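Local atomic coordinates of glucokinase (Leishmania braziliensis MHOM/BR/75/M2904, PDB entry 6EDI), a protein that probably catalyses the ATP-dependent phosphorylation of D-glucose to glucose 6-phosphate, working as a sugar kinase of the actin-like ATPase superfamily. Residues L233-S241 against L333-F341. Residues are numbered along the deposited sequence; the frame is centred on the assembly and turned at random.
Sequences LECGSLSMS and LTAETTMQF
F341 closes one end of this contact, its ring meeting L233 and C235. The SG of C235 lies beside the ring, 4.0 Å from CE2 of F341. It sits practically in the ring plane, its direction from the centroid 89° off the normal, a sulfur-aromatic contact at the edge. L233 comes from the opposite direction to the phenylalanine, and CD1 of L233 reaches CZ of F341 at 3.8 Å. C235 also leans on the helix one turn back, where its CB and SG both touch the methyl CG2 of T337. With CG2 anti to the carbonyl carbon, T337 offers the loop carbon rather than its hydroxyl.

Further back, L333 has CG anti to the backbone N (chi1 164°), which carries CD1 of L333 up against the carbonyl O of C235 at 3.3 Å. CD1 of L333 also meets CD2 of L238 at 4.0 Å. That leucine CD2 also packs on CB of E336, the two side chains crossing at about a right angle, and W275 backs both L238 and L333.

The far end is polar. The bent chain of E336 brings its carboxylate to S241, whose OG donates to OE2 of E336 over 2.8 Å, arriving from above the carboxylate, 53° out of its plane. OE2 is also hydrogen-bonded to S239 OG of the second subunit, and OE1 to H376 NE2, so three bonds hold a buried carboxylate and probably help stabilise its negative charge. OE1 of Q340 hydrogen-bonds to NE2 of Q340 of the second subunit.

Helix 317-341 is thus fastened to the loop between strand 227-233 and helix 245-259, beside the mixed sheet containing that strand, in the actin-like ATPase fold of glucokinases, and the join forms part of the dimer interface.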
loop_
_atom_site.group_PDB
_atom_site.type_symbol
_atom_site.label_atom_id
_atom_site.label_comp_id
_atom_site.label_asym_id
_atom_site.label_seq_id
_atom_site.Cartn_x
_atom_site.Cartn_y
_atom_site.Cartn_z
ATOM N N LEU A 233 -0.034 6.248 -4.409
ATOM C CA LEU A 233 -1.163 5.341 -4.660
ATOM C C LEU A 233 -2.142 5.873 -5.712
ATOM O O LEU A 233 -2.112 7.052 -6.064
ATOM C CB LEU A 233 -1.925 5.089 -3.360
ATOM C CG LEU A 233 -1.204 4.392 -2.208
ATOM C CD1 LEU A 233 -2.081 4.378 -0.977
ATOM C CD2 LEU A 233 -0.832 2.969 -2.604
ATOM N N GLU A 234 -3.031 5.002 -6.185
ATOM C CA GLU A 234 -4.136 5.419 -7.059
ATOM C C GLU A 234 -5.497 4.957 -6.521
ATOM O O GLU A 234 -6.318 4.406 -7.259
ATOM C CB GLU A 234 -3.946 4.899 -8.500
ATOM C CG GLU A 234 -2.609 5.252 -9.153
ATOM C CD GLU A 234 -2.417 6.756 -9.350
ATOM O OE1 GLU A 234 -3.409 7.522 -9.330
ATOM O OE2 GLU A 234 -1.261 7.173 -9.534
ATOM N N CYS A 235 -5.742 5.208 -5.241
ATOM C CA CYS A 235 -6.966 4.772 -4.586
ATOM C C CYS A 235 -8.214 5.493 -5.099
ATOM O O CYS A 235 -9.317 4.936 -5.067
ATOM C CB CYS A 235 -6.843 4.922 -3.057
ATOM S SG CYS A 235 -5.596 3.828 -2.289
ATOM N N GLY A 236 -8.048 6.718 -5.594
ATOM C CA GLY A 236 -9.159 7.424 -6.220
ATOM C C GLY A 236 -9.665 6.678 -7.440
ATOM O O GLY A 236 -10.812 6.880 -7.867
ATOM N N SER A 237 -8.818 5.804 -7.988
ATOM C CA SER A 237 -9.134 5.079 -9.227
ATOM C C SER A 237 -9.652 3.672 -8.961
ATOM O O SER A 237 -9.861 2.877 -9.891
ATOM C CB SER A 237 -7.923 5.033 -10.158
ATOM O OG SER A 237 -7.554 6.331 -10.571
ATOM N N LEU A 238 -9.874 3.375 -7.685
ATOM C CA LEU A 238 -10.565 2.155 -7.300
ATOM C C LEU A 238 -12.050 2.297 -7.671
ATOM O O LEU A 238 -12.646 3.367 -7.488
ATOM C CB LEU A 238 -10.354 1.903 -5.800
ATOM C CG LEU A 238 -11.280 1.113 -4.883
ATOM C CD1 LEU A 238 -11.220 -0.380 -5.129
ATOM C CD2 LEU A 238 -10.903 1.429 -3.420
ATOM N N SER A 239 -12.630 1.238 -8.221
ATOM C CA SER A 239 -14.066 1.218 -8.515
ATOM C C SER A 239 -14.915 1.480 -7.275
ATOM O O SER A 239 -14.572 1.033 -6.183
ATOM C CB SER A 239 -14.471 -0.128 -9.105
ATOM O OG SER A 239 -13.681 -0.446 -10.218
ATOM N N MET A 240 -16.029 2.199 -7.436
ATOM C CA MET A 240 -16.976 2.343 -6.331
ATOM C C MET A 240 -17.491 0.980 -5.862
ATOM O O MET A 240 -17.597 0.040 -6.648
ATOM C CB MET A 240 -18.149 3.254 -6.709
ATOM C CG MET A 240 -17.742 4.700 -6.880
ATOM S SD MET A 240 -19.141 5.784 -7.189
ATOM C CE MET A 240 -19.868 5.862 -5.551
ATOM N N SER A 241 -17.794 0.890 -4.570
ATOM C CA SER A 241 -18.235 -0.341 -3.943
ATOM C C SER A 241 -19.650 -0.693 -4.376
ATOM O O SER A 241 -20.449 0.179 -4.719
ATOM C CB SER A 241 -18.186 -0.202 -2.422
ATOM O OG SER A 241 -16.854 -0.067 -1.964
ATOM N N LEU A 333 -14.964 6.007 0.109
ATOM C CA LEU A 333 -13.655 5.601 -0.398
ATOM C C LEU A 333 -12.737 5.309 0.772
ATOM O O LEU A 333 -12.047 4.289 0.777
ATOM C CB LEU A 333 -13.027 6.685 -1.284
ATOM C CG LEU A 333 -11.524 6.548 -1.558
ATOM C CD1 LEU A 333 -11.178 5.335 -2.409
ATOM C CD2 LEU A 333 -10.981 7.810 -2.205
ATOM N N THR A 334 -12.729 6.198 1.767
ATOM C CA THR A 334 -11.881 5.963 2.942
ATOM C C THR A 334 -12.290 4.733 3.744
ATOM O O THR A 334 -11.484 4.180 4.478
ATOM C CB THR A 334 -11.818 7.161 3.898
ATOM O OG1 THR A 334 -13.100 7.369 4.509
ATOM C CG2 THR A 334 -11.374 8.420 3.165
ATOM N N ALA A 335 -13.540 4.300 3.643
ATOM C CA ALA A 335 -13.893 3.065 4.344
ATOM C C ALA A 335 -13.101 1.915 3.734
ATOM O O ALA A 335 -12.582 1.035 4.448
ATOM C CB ALA A 335 -15.396 2.800 4.253
ATOM N N GLU A 336 -13.010 1.916 2.405
ATOM C CA GLU A 336 -12.187 0.926 1.704
ATOM C C GLU A 336 -10.688 1.042 2.021
ATOM O O GLU A 336 -10.019 0.036 2.249
ATOM C CB GLU A 336 -12.412 0.988 0.184
ATOM C CG GLU A 336 -13.844 0.686 -0.286
ATOM C CD GLU A 336 -14.497 -0.515 0.395
ATOM O OE1 GLU A 336 -13.813 -1.503 0.755
ATOM O OE2 GLU A 336 -15.731 -0.477 0.561
ATOM N N THR A 337 -10.149 2.257 2.036
ATOM C CA THR A 337 -8.710 2.407 2.275
ATOM C C THR A 337 -8.361 2.087 3.724
ATOM O O THR A 337 -7.305 1.505 4.006
ATOM C CB THR A 337 -8.187 3.809 1.864
ATOM O OG1 THR A 337 -8.799 4.825 2.674
ATOM C CG2 THR A 337 -8.504 4.074 0.390
ATOM N N THR A 338 -9.276 2.432 4.632
ATOM C CA THR A 338 -9.096 2.191 6.055
ATOM C C THR A 338 -9.091 0.694 6.308
ATOM O O THR A 338 -8.261 0.176 7.071
ATOM C CB THR A 338 -10.201 2.866 6.881
ATOM O OG1 THR A 338 -10.135 4.291 6.682
ATOM C CG2 THR A 338 -10.066 2.549 8.357
ATOM N N MET A 339 -10.013 -0.024 5.678
ATOM C CA MET A 339 -9.966 -1.476 5.804
ATOM C C MET A 339 -8.690 -2.082 5.188
ATOM O O MET A 339 -8.058 -2.922 5.804
ATOM C CB MET A 339 -11.226 -2.120 5.203
ATOM C CG MET A 339 -11.267 -3.643 5.393
ATOM S SD MET A 339 -11.384 -4.128 7.119
ATOM C CE MET A 339 -9.900 -5.107 7.289
ATOM N N GLN A 340 -8.294 -1.674 3.985
ATOM C CA GLN A 340 -7.156 -2.367 3.366
ATOM C C GLN A 340 -5.850 -2.147 4.099
ATOM O O GLN A 340 -5.035 -3.056 4.209
ATOM C CB GLN A 340 -6.949 -1.926 1.925
ATOM C CG GLN A 340 -8.062 -2.289 0.984
ATOM C CD GLN A 340 -7.821 -1.658 -0.353
ATOM O OE1 GLN A 340 -8.290 -0.544 -0.622
ATOM N NE2 GLN A 340 -7.035 -2.334 -1.188
ATOM N N PHE A 341 -5.646 -0.929 4.576
ATOM C CA PHE A 341 -4.380 -0.562 5.189
ATOM C C PHE A 341 -4.355 -0.565 6.726
ATOM O O PHE A 341 -3.267 -0.439 7.343
ATOM C CB PHE A 341 -3.998 0.835 4.683
ATOM C CG PHE A 341 -3.811 0.912 3.199
ATOM C CD1 PHE A 341 -2.855 0.121 2.572
ATOM C CD2 PHE A 341 -4.565 1.806 2.428
ATOM C CE1 PHE A 341 -2.640 0.200 1.201
ATOM C CE2 PHE A 341 -4.373 1.895 1.042
ATOM C CZ PHE A 341 -3.416 1.084 0.421
#